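PDB 4CUA: beta-galactosidase from Streptococcus pneumoniae, which hydrolyses beta-galactosides; the part studied here is a carbohydrate-binding module that probably attaches the enzyme to galactose-containing glycans. Local coordinates for residues F21-S32 with P112-F122; F83-P92 with Q139-H147. All blocks are in the same frame, centred on the assembly; numbering follows the deposited sequence.

Contact 1. Residues F21-S32 with P112-F122; sequences FASDSNPSDPVS and PSFVGNEDHVF. With EDO (1,2-ethanediol), chain H; EDO (1,2-ethanediol), chain F; EDO (1,2-ethanediol), chain D.
F21 and F122 stack face to face where the end of strand 19-22 meets the long loop between strands 94-100 and 128-130, in a galactose-binding-like beta domain. The contact is a good example of a loop held to a strand by backbone bonds and finished by side chains at either end. Followed outward, F21 first sets CB against V115 CG2 at 3.9 Å, with P112 O also close by. Its ring then turns under F122, because chi1 of 61° places CG between the backbone N and the carbonyl carbon. From CG through both edges to CZ, every ring atom of F21 lies near F122 CE2, which sits over the middle of the F21 face. The centroids of the F21 and F122 rings are 4.3 Å apart, with the planes inclined by 29°. H120 CE1 covers the other face of F122, while W128 and L64 also pack on this ring.

Beside the stack the two segments are bonded through A22 N to P112 O, V115 N to A22 O, and G116 N to S23 O, the last on a lone pair of the carbonyl. Past them F114 turns its edge to D24 and P27: D24 OD1 comes in the ring plane, 3.4 Å from F114 CD1, and P27 CG reaches the rim at CZ. S25 O lies 3.2 Å from F114 CE1. The D24 carboxylate has its main partner elsewhere, in a salt bridge with R54.

S113 is gripped at two points. Its carbonyl O takes the S25 hydroxyl on a lone pair, OG to O being 2.7 Å, while its own OG accepts from V31 N at 2.9 Å. A water joins the same S113 OG, at 2.7 Å, to the backbone N of S32.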
loop_
_atom_site.group_PDB
_atom_site.type_symbol
_atom_site.label_atom_id
_atom_site.label_comp_id
_atom_site.label_asym_id
_atom_site.label_seq_id
_atom_site.Cartn_x
_atom_site.Cartn_y
_atom_site.Cartn_z
ATOM N N PHE A 21 -5.080 2.753 1.649
ATOM C CA PHE A 21 -6.116 1.823 2.104
ATOM C C PHE A 21 -5.435 0.458 2.321
ATOM O O PHE A 21 -4.373 0.161 1.785
ATOM C CB PHE A 21 -7.257 1.731 1.081
ATOM C CG PHE A 21 -6.829 1.216 -0.290
ATOM C CD1 PHE A 21 -6.798 -0.135 -0.580
ATOM C CD2 PHE A 21 -6.482 2.110 -1.327
ATOM C CE1 PHE A 21 -6.450 -0.589 -1.817
ATOM C CE2 PHE A 21 -6.110 1.642 -2.539
ATOM C CZ PHE A 21 -6.063 0.291 -2.787
ATOM N N ALA A 22 -6.080 -0.381 3.159
ATOM C CA ALA A 22 -5.612 -1.715 3.431
ATOM C C ALA A 22 -6.764 -2.645 3.572
ATOM O O ALA A 22 -7.852 -2.227 3.965
ATOM C CB ALA A 22 -4.790 -1.762 4.681
ATOM N N SER A 23 -6.544 -3.908 3.234
ATOM C CA SER A 23 -7.620 -4.899 3.448
ATOM C C SER A 23 -7.936 -5.055 4.950
ATOM O O SER A 23 -9.090 -5.250 5.337
ATOM C CB SER A 23 -7.160 -6.223 2.864
ATOM O OG SER A 23 -5.942 -6.649 3.366
ATOM N N ASP A 24 -6.928 -4.976 5.788
ATOM C CA ASP A 24 -7.013 -5.110 7.223
ATOM C C ASP A 24 -5.761 -4.506 7.828
ATOM O O ASP A 24 -4.689 -4.396 7.184
ATOM C CB ASP A 24 -7.145 -6.583 7.638
ATOM C CG ASP A 24 -7.523 -6.762 9.041
ATOM O OD1 ASP A 24 -8.347 -6.008 9.562
ATOM O OD2 ASP A 24 -6.969 -7.750 9.677
ATOM N N SER A 25 -5.851 -4.111 9.103
ATOM C CA SER A 25 -4.775 -3.555 9.835
ATOM C C SER A 25 -4.775 -3.870 11.328
ATOM O O SER A 25 -5.855 -4.021 11.909
ATOM C CB SER A 25 -4.761 -2.012 9.740
ATOM O OG SER A 25 -4.897 -1.559 8.386
ATOM N N ASN A 26 -3.608 -3.902 11.977
ATOM C CA ASN A 26 -3.571 -3.792 13.384
ATOM C C ASN A 26 -4.093 -2.390 13.741
ATOM O O ASN A 26 -3.559 -1.409 13.262
ATOM C CB ASN A 26 -2.142 -3.998 13.856
ATOM C CG ASN A 26 -1.977 -3.840 15.331
ATOM O OD1 ASN A 26 -2.885 -4.195 16.086
ATOM N ND2 ASN A 26 -0.888 -3.267 15.763
ATOM N N PRO A 27 -5.139 -2.258 14.569
ATOM C CA PRO A 27 -5.790 -0.948 14.668
ATOM C C PRO A 27 -4.921 0.198 15.118
ATOM O O PRO A 27 -5.187 1.328 14.698
ATOM C CB PRO A 27 -6.930 -1.220 15.629
ATOM C CG PRO A 27 -7.290 -2.619 15.302
ATOM C CD PRO A 27 -5.984 -3.320 15.130
ATOM N N SER A 28 -3.906 -0.031 15.908
ATOM C CA SER A 28 -3.028 1.050 16.367
ATOM C C SER A 28 -1.961 1.404 15.312
ATOM O O SER A 28 -1.160 2.347 15.537
ATOM C CB SER A 28 -2.294 0.666 17.673
ATOM O OG SER A 28 -1.557 -0.488 17.439
ATOM N N ASP A 29 -1.974 0.671 14.186
ATOM C CA ASP A 29 -1.068 0.875 13.054
ATOM C C ASP A 29 -1.889 1.139 11.788
ATOM O O ASP A 29 -1.833 0.356 10.828
ATOM C CB ASP A 29 -0.197 -0.346 12.818
ATOM C CG ASP A 29 0.774 -0.632 13.925
ATOM O OD1 ASP A 29 1.402 0.297 14.467
ATOM O OD2 ASP A 29 1.010 -1.861 14.172
ATOM N N PRO A 30 -2.655 2.229 11.784
ATOM C CA PRO A 30 -3.566 2.459 10.646
ATOM C C PRO A 30 -2.797 2.667 9.358
ATOM O O PRO A 30 -1.654 3.152 9.372
ATOM C CB PRO A 30 -4.285 3.728 11.021
ATOM C CG PRO A 30 -3.363 4.397 11.993
ATOM C CD PRO A 30 -2.757 3.281 12.776
ATOM N N VAL A 31 -3.395 2.341 8.227
ATOM C CA VAL A 31 -2.722 2.428 6.933
ATOM C C VAL A 31 -2.429 3.843 6.513
ATOM O O VAL A 31 -1.575 4.041 5.689
ATOM C CB VAL A 31 -3.540 1.644 5.858
ATOM C CG1 VAL A 31 -4.756 2.421 5.441
ATOM C CG2 VAL A 31 -2.635 1.281 4.664
ATOM N N SER A 32 -3.127 4.808 7.059
ATOM C CA SER A 32 -2.809 6.234 6.820
ATOM C C SER A 32 -1.362 6.535 7.189
ATOM O O SER A 32 -0.739 7.457 6.659
ATOM C CB SER A 32 -3.775 7.129 7.630
ATOM O OG SER A 32 -3.773 6.766 8.994
ATOM N N PRO A 112 -10.808 3.044 5.705
ATOM C CA PRO A 112 -9.707 2.675 4.796
ATOM C C PRO A 112 -8.682 1.705 5.326
ATOM O O PRO A 112 -8.112 1.000 4.531
ATOM C CB PRO A 112 -9.029 4.006 4.427
ATOM C CG PRO A 112 -9.740 5.026 5.182
ATOM C CD PRO A 112 -10.950 4.511 5.848
ATOM N N SER A 113 -8.532 1.573 6.646
ATOM C CA SER A 113 -7.601 0.596 7.209
ATOM C C SER A 113 -8.205 -0.832 7.188
ATOM O O SER A 113 -7.483 -1.761 7.519
ATOM C CB SER A 113 -7.206 0.962 8.636
ATOM O OG SER A 113 -6.236 2.026 8.618
ATOM N N PHE A 114 -9.489 -0.913 6.898
ATOM C CA PHE A 114 -10.207 -2.198 7.046
ATOM C C PHE A 114 -11.144 -2.441 5.892
ATOM O O PHE A 114 -12.338 -2.718 6.053
ATOM C CB PHE A 114 -11.010 -2.171 8.364
ATOM C CG PHE A 114 -10.173 -1.896 9.535
ATOM C CD1 PHE A 114 -9.455 -2.890 10.174
ATOM C CD2 PHE A 114 -10.084 -0.610 10.033
ATOM C CE1 PHE A 114 -8.671 -2.549 11.249
ATOM C CE2 PHE A 114 -9.305 -0.288 11.131
ATOM C CZ PHE A 114 -8.613 -1.273 11.741
ATOM N N VAL A 115 -10.674 -2.317 4.650
ATOM C CA VAL A 115 -11.540 -2.354 3.489
ATOM C C VAL A 115 -12.256 -3.716 3.401
ATOM O O VAL A 115 -13.371 -3.805 2.952
ATOM C CB VAL A 115 -10.744 -2.015 2.219
ATOM C CG1 VAL A 115 -11.637 -2.157 1.023
ATOM C CG2 VAL A 115 -10.162 -0.605 2.282
ATOM N N GLY A 116 -11.595 -4.746 3.863
ATOM C CA GLY A 116 -12.235 -6.069 3.843
ATOM C C GLY A 116 -13.461 -6.207 4.682
ATOM O O GLY A 116 -14.188 -7.213 4.518
ATOM N N ASN A 117 -13.700 -5.288 5.605
ATOM C CA ASN A 117 -14.898 -5.279 6.471
ATOM C C ASN A 117 -16.039 -4.455 5.950
ATOM O O ASN A 117 -17.028 -4.241 6.676
ATOM C CB ASN A 117 -14.487 -4.850 7.848
ATOM C CG ASN A 117 -15.415 -5.345 8.921
ATOM O OD1 ASN A 117 -15.946 -6.445 8.824
ATOM N ND2 ASN A 117 -15.583 -4.527 9.967
ATOM N N GLU A 118 -16.007 -4.038 4.687
ATOM C CA GLU A 118 -17.105 -3.280 4.071
ATOM C C GLU A 118 -17.288 -3.736 2.632
ATOM O O GLU A 118 -16.397 -4.350 2.090
ATOM C CB GLU A 118 -16.912 -1.786 4.175
ATOM C CG GLU A 118 -15.741 -1.225 3.358
ATOM C CD GLU A 118 -15.526 0.244 3.631
ATOM O OE1 GLU A 118 -14.957 0.588 4.666
ATOM O OE2 GLU A 118 -15.910 1.131 2.813
ATOM N N ASP A 119 -18.446 -3.426 2.056
ATOM C CA ASP A 119 -18.715 -3.685 0.650
ATOM C C ASP A 119 -17.995 -2.663 -0.175
ATOM O O ASP A 119 -18.269 -1.476 -0.097
ATOM C CB ASP A 119 -20.203 -3.585 0.342
ATOM C CG ASP A 119 -20.995 -4.701 0.949
ATOM O OD1 ASP A 119 -20.450 -5.703 1.487
ATOM O OD2 ASP A 119 -22.212 -4.572 0.839
ATOM N N HIS A 120 -17.041 -3.143 -0.950
ATOM C CA HIS A 120 -16.238 -2.236 -1.762
ATOM C C HIS A 120 -15.672 -2.989 -2.943
ATOM O O HIS A 120 -15.201 -4.096 -2.807
ATOM C CB HIS A 120 -15.123 -1.650 -0.883
ATOM C CG HIS A 120 -14.481 -0.452 -1.489
ATOM N ND1 HIS A 120 -13.508 -0.559 -2.441
ATOM C CD2 HIS A 120 -14.710 0.870 -1.335
ATOM C CE1 HIS A 120 -13.123 0.645 -2.820
ATOM N NE2 HIS A 120 -13.864 1.527 -2.188
ATOM N N VAL A 121 -15.586 -2.261 -4.071
ATOM C CA VAL A 121 -15.013 -2.811 -5.314
ATOM C C VAL A 121 -13.630 -3.376 -5.131
ATOM O O VAL A 121 -13.195 -4.315 -5.805
ATOM C CB VAL A 121 -15.027 -1.811 -6.461
ATOM C CG1 VAL A 121 -16.468 -1.534 -6.875
ATOM C CG2 VAL A 121 -14.275 -0.515 -6.153
ATOM N N PHE A 122 -12.879 -2.823 -4.194
ATOM C CA PHE A 122 -11.544 -3.328 -3.997
ATOM C C PHE A 122 -11.483 -4.777 -3.523
ATOM O O PHE A 122 -10.479 -5.417 -3.693
ATOM C CB PHE A 122 -10.733 -2.484 -2.994
ATOM C CG PHE A 122 -10.385 -1.111 -3.456
ATOM C CD1 PHE A 122 -10.417 -0.714 -4.796
ATOM C CD2 PHE A 122 -9.974 -0.177 -2.509
ATOM C CE1 PHE A 122 -10.084 0.582 -5.185
ATOM C CE2 PHE A 122 -9.608 1.107 -2.898
ATOM C CZ PHE A 122 -9.651 1.476 -4.219
HETATM C C1 EDO H . -17.374 1.914 -5.467
HETATM O O1 EDO H . -18.711 1.441 -5.700
HETATM C C2 EDO H . -16.979 1.455 -4.044
HETATM O O2 EDO H . -17.210 0.066 -3.922
HETATM C C1 EDO F . 1.390 4.709 15.165
HETATM O O1 EDO F . 0.122 4.553 14.577
HETATM C C2 EDO F . 2.100 3.368 15.239
HETATM O O2 EDO F . 2.470 2.892 13.917
HETATM C C1 EDO D . 4.674 -4.341 15.614
HETATM O O1 EDO D . 5.507 -3.777 16.613
HETATM C C2 EDO D . 3.268 -3.780 15.621
HETATM O O2 EDO D . 3.353 -2.358 15.273
HETATM O O HOH W 1 -6.263 4.596 7.751
#

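Contact 2. Residues F83-P92 with Q139-H147; sequences FHEDHGVGAP and QLKAGEMNH. With EDO (1,2-ethanediol), chain D.
F83, the last residue of strand 70-83, meets the loop that leads into its antiparallel neighbour, strand 145-155, and shows how such a pair can stay joined beyond its regular ladder. Its carbonyl O accepts from G143 N at 2.9 Å, the donor tilted 21° from the carbonyl plane, the one direct hydrogen bond between the segments. A142 CA adds a C-H...O contact to the same oxygen. At phi 93° a CB on G143 would press on the carbonyl O of A142.

The F83 side chain leaves on the side of its backbone N (chi1 -66°), which lays one ring edge over the N146 amide face: F83 CD2 is 3.8 Å from N146 CG, the planes nearly perpendicular. F83 CE2 approaches L140 CD1 at 3.9 Å. N146 OD1 accepts from K141 N at 2.9 Å on a lone pair, and N146 ND2 donates to K141 O at 2.7 Å.

H84 points away and bonds S172 through ND1. In one modelled conformer of E85, CG sits between the backbone N and the carbonyl carbon, and CB, CG and CD run past the A142 methyl, E85 CG at 3.5 Å from A142 CB. After the Asx turn of D86 OD1 with G88 N, A91 CB faces L140 CB at 4.1 Å, and P92 CD packs on L140 CD1.

Apolar contact thus has two sites, L140 against F83, A91 and P92, and A142 against F83 and E85. The K141 bonds serve the N146 amide's O and N and hold it flat, so the buried F83 edge can lie on its face without competing for them.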
loop_
_atom_site.group_PDB
_atom_site.type_symbol
_atom_site.label_atom_id
_atom_site.label_comp_id
_atom_site.label_asym_id
_atom_site.label_seq_id
_atom_site.Cartn_x
_atom_site.Cartn_y
_atom_site.Cartn_z
ATOM N N PHE A 83 9.810 -1.349 4.148
ATOM C CA PHE A 83 9.448 -2.362 5.124
ATOM C C PHE A 83 10.110 -2.105 6.458
ATOM O O PHE A 83 11.299 -1.736 6.539
ATOM C CB PHE A 83 9.791 -3.766 4.577
ATOM C CG PHE A 83 8.978 -4.152 3.382
ATOM C CD1 PHE A 83 7.625 -4.435 3.512
ATOM C CD2 PHE A 83 9.529 -4.179 2.097
ATOM C CE1 PHE A 83 6.865 -4.766 2.392
ATOM C CE2 PHE A 83 8.765 -4.484 0.992
ATOM C CZ PHE A 83 7.432 -4.782 1.134
ATOM N N HIS A 84 9.405 -2.421 7.540
ATOM C CA HIS A 84 9.897 -2.336 8.882
ATOM C C HIS A 84 9.925 -3.713 9.518
ATOM O O HIS A 84 9.151 -4.546 9.160
ATOM C CB HIS A 84 9.059 -1.305 9.686
ATOM C CG HIS A 84 9.023 -1.551 11.167
ATOM N ND1 HIS A 84 8.189 -2.476 11.721
ATOM C CD2 HIS A 84 9.757 -1.046 12.182
ATOM C CE1 HIS A 84 8.367 -2.517 13.030
ATOM N NE2 HIS A 84 9.315 -1.654 13.345
ATOM N N GLU A 85 10.830 -3.918 10.447
ATOM C CA GLU A 85 10.858 -5.197 11.160
ATOM C C GLU A 85 11.231 -5.008 12.604
ATOM O O GLU A 85 12.077 -4.192 12.968
ATOM C CB GLU A 85 11.836 -6.187 10.514
ATOM C CG GLU A 85 13.299 -5.842 10.668
ATOM C CD GLU A 85 14.217 -6.908 10.089
ATOM O OE1 GLU A 85 13.739 -7.965 9.673
ATOM O OE2 GLU A 85 15.437 -6.668 10.024
ATOM N N ASP A 86 10.603 -5.837 13.432
ATOM C CA ASP A 86 10.932 -5.980 14.848
ATOM C C ASP A 86 10.685 -7.487 15.185
ATOM O O ASP A 86 10.548 -8.283 14.276
ATOM C CB ASP A 86 10.232 -4.966 15.741
ATOM C CG ASP A 86 8.688 -5.107 15.765
ATOM O OD1 ASP A 86 8.136 -6.170 15.431
ATOM O OD2 ASP A 86 8.072 -4.074 16.190
ATOM N N HIS A 87 10.633 -7.850 16.468
ATOM C CA HIS A 87 10.416 -9.253 16.825
ATOM C C HIS A 87 9.124 -9.800 16.214
ATOM O O HIS A 87 9.065 -10.966 15.818
ATOM C CB HIS A 87 10.391 -9.419 18.353
ATOM C CG HIS A 87 10.208 -10.835 18.805
ATOM N ND1 HIS A 87 11.142 -11.823 18.563
ATOM C CD2 HIS A 87 9.208 -11.425 19.507
ATOM C CE1 HIS A 87 10.714 -12.964 19.078
ATOM N NE2 HIS A 87 9.542 -12.751 19.648
ATOM N N GLY A 88 8.106 -8.941 16.117
ATOM C CA GLY A 88 6.791 -9.352 15.697
ATOM C C GLY A 88 6.324 -9.212 14.264
ATOM O O GLY A 88 5.407 -9.879 13.848
ATOM N N VAL A 89 7.041 -8.355 13.484
ATOM C CA VAL A 89 6.684 -8.088 12.134
ATOM C C VAL A 89 7.903 -7.966 11.247
ATOM O O VAL A 89 9.014 -7.771 11.774
ATOM C CB VAL A 89 5.880 -6.741 12.006
ATOM C CG1 VAL A 89 4.543 -6.847 12.740
ATOM C CG2 VAL A 89 6.654 -5.534 12.443
ATOM N N GLY A 90 7.687 -8.000 9.949
ATOM C CA GLY A 90 8.748 -7.720 8.985
ATOM C C GLY A 90 8.263 -7.724 7.581
ATOM O O GLY A 90 7.072 -7.671 7.294
ATOM N N ALA A 91 9.210 -7.752 6.633
ATOM C CA ALA A 91 8.874 -7.865 5.212
ATOM C C ALA A 91 8.078 -9.164 4.974
ATOM O O ALA A 91 8.235 -10.144 5.717
ATOM C CB ALA A 91 10.171 -7.875 4.429
ATOM N N PRO A 92 7.250 -9.188 3.944
ATOM C CA PRO A 92 6.438 -10.395 3.684
ATOM C C PRO A 92 7.273 -11.476 2.991
ATOM O O PRO A 92 8.298 -11.179 2.392
ATOM C CB PRO A 92 5.369 -9.891 2.752
ATOM C CG PRO A 92 6.001 -8.680 2.036
ATOM C CD PRO A 92 6.947 -8.096 3.024
ATOM N N GLN A 139 15.680 -9.807 -3.049
ATOM C CA GLN A 139 15.052 -10.083 -1.763
ATOM C C GLN A 139 14.622 -8.793 -1.116
ATOM O O GLN A 139 15.359 -7.813 -1.091
ATOM C CB GLN A 139 15.971 -10.817 -0.829
ATOM C CG GLN A 139 17.323 -10.234 -0.666
ATOM C CD GLN A 139 18.385 -11.312 -0.507
ATOM O OE1 GLN A 139 18.115 -12.450 -0.079
ATOM N NE2 GLN A 139 19.617 -10.948 -0.854
ATOM N N LEU A 140 13.428 -8.803 -0.555
ATOM C CA LEU A 140 12.956 -7.640 0.186
ATOM C C LEU A 140 13.784 -7.470 1.427
ATOM O O LEU A 140 14.178 -8.457 2.090
ATOM C CB LEU A 140 11.485 -7.857 0.553
ATOM C CG LEU A 140 10.525 -8.129 -0.593
ATOM C CD1 LEU A 140 9.101 -8.246 -0.045
ATOM C CD2 LEU A 140 10.618 -7.076 -1.672
ATOM N N LYS A 141 14.016 -6.206 1.801
ATOM C CA LYS A 141 14.786 -5.882 2.963
ATOM C C LYS A 141 14.050 -4.861 3.834
ATOM O O LYS A 141 13.561 -3.826 3.371
ATOM C CB LYS A 141 16.140 -5.281 2.574
ATOM C CG LYS A 141 17.081 -6.266 1.888
ATOM C CD LYS A 141 17.796 -7.143 2.918
ATOM C CE LYS A 141 18.523 -8.344 2.300
ATOM N NZ LYS A 141 19.123 -8.005 0.973
ATOM N N ALA A 142 13.953 -5.148 5.112
ATOM C CA ALA A 142 13.514 -4.151 6.022
ATOM C C ALA A 142 14.613 -3.139 6.179
ATOM O O ALA A 142 15.791 -3.432 5.995
ATOM C CB ALA A 142 13.170 -4.747 7.371
ATOM N N GLY A 143 14.226 -1.922 6.544
ATOM C CA GLY A 143 15.183 -0.869 6.876
ATOM C C GLY A 143 15.585 0.048 5.730
ATOM O O GLY A 143 16.504 0.827 5.875
ATOM N N GLU A 144 14.887 -0.032 4.612
ATOM C CA GLU A 144 15.141 0.823 3.483
ATOM C C GLU A 144 13.932 0.839 2.594
ATOM O O GLU A 144 13.066 -0.053 2.715
ATOM C CB GLU A 144 16.382 0.349 2.679
ATOM C CG GLU A 144 16.178 -0.961 1.972
ATOM C CD GLU A 144 17.458 -1.561 1.373
ATOM O OE1 GLU A 144 18.268 -2.050 2.125
ATOM O OE2 GLU A 144 17.543 -1.607 0.132
HETATM N N MSE A 145 13.872 1.803 1.672
HETATM C CA MSE A 145 12.826 1.857 0.638
HETATM C C MSE A 145 13.157 0.851 -0.416
HETATM O O MSE A 145 14.254 0.887 -1.022
HETATM C CB MSE A 145 12.783 3.248 0.058
HETATM C CG MSE A 145 12.438 4.378 1.020
HETATM SE SE MSE A 145 10.745 4.165 2.008
HETATM C CE MSE A 145 9.518 4.407 0.526
ATOM N N ASN A 146 12.265 -0.104 -0.629
ATOM C CA ASN A 146 12.443 -1.183 -1.629
ATOM C C ASN A 146 11.736 -0.730 -2.880
ATOM O O ASN A 146 10.560 -0.425 -2.863
ATOM C CB ASN A 146 11.778 -2.490 -1.136
ATOM C CG ASN A 146 12.554 -3.177 -0.033
ATOM O OD1 ASN A 146 12.957 -4.322 -0.188
ATOM N ND2 ASN A 146 12.791 -2.502 1.112
ATOM N N HIS A 147 12.456 -0.676 -4.005
ATOM C CA HIS A 147 11.919 -0.075 -5.218
ATOM C C HIS A 147 11.474 -1.113 -6.239
ATOM O O HIS A 147 12.189 -2.065 -6.481
ATOM C CB HIS A 147 13.025 0.793 -5.849
ATOM C CG HIS A 147 13.514 1.848 -4.950
ATOM N ND1 HIS A 147 12.747 2.916 -4.604
ATOM C CD2 HIS A 147 14.662 1.969 -4.270
ATOM C CE1 HIS A 147 13.413 3.689 -3.762
ATOM N NE2 HIS A 147 14.586 3.152 -3.567
HETATM C C1 EDO D . 4.674 -4.341 15.614
HETATM O O1 EDO D . 5.507 -3.777 16.613
HETATM C C2 EDO D . 3.268 -3.780 15.621
HETATM O O2 EDO D . 3.353 -2.358 15.273
#

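In the fold
Both contacts are only partly buried and reach the same antiparallel sheet, and their segments alternate along the chain; their centres lie about 20 Å apart and their nearest atoms about 6 Å. Contact 1, nearer the centre of the chain, binds a long loop to the end of strand 19-22 through several backbone and hydroxyl bonds and an aromatic stack. Contact 2 lies farther out, where the paired strands 70-83 and 145-155 run into loops, and relies on one backbone bond and apolar packing in which the F83 ring takes part, with no aromatic stack. An ethanediol, probably from crystallisation, spans them by bonding D29 of contact 1 and D86 of contact 2, and also bonds R48.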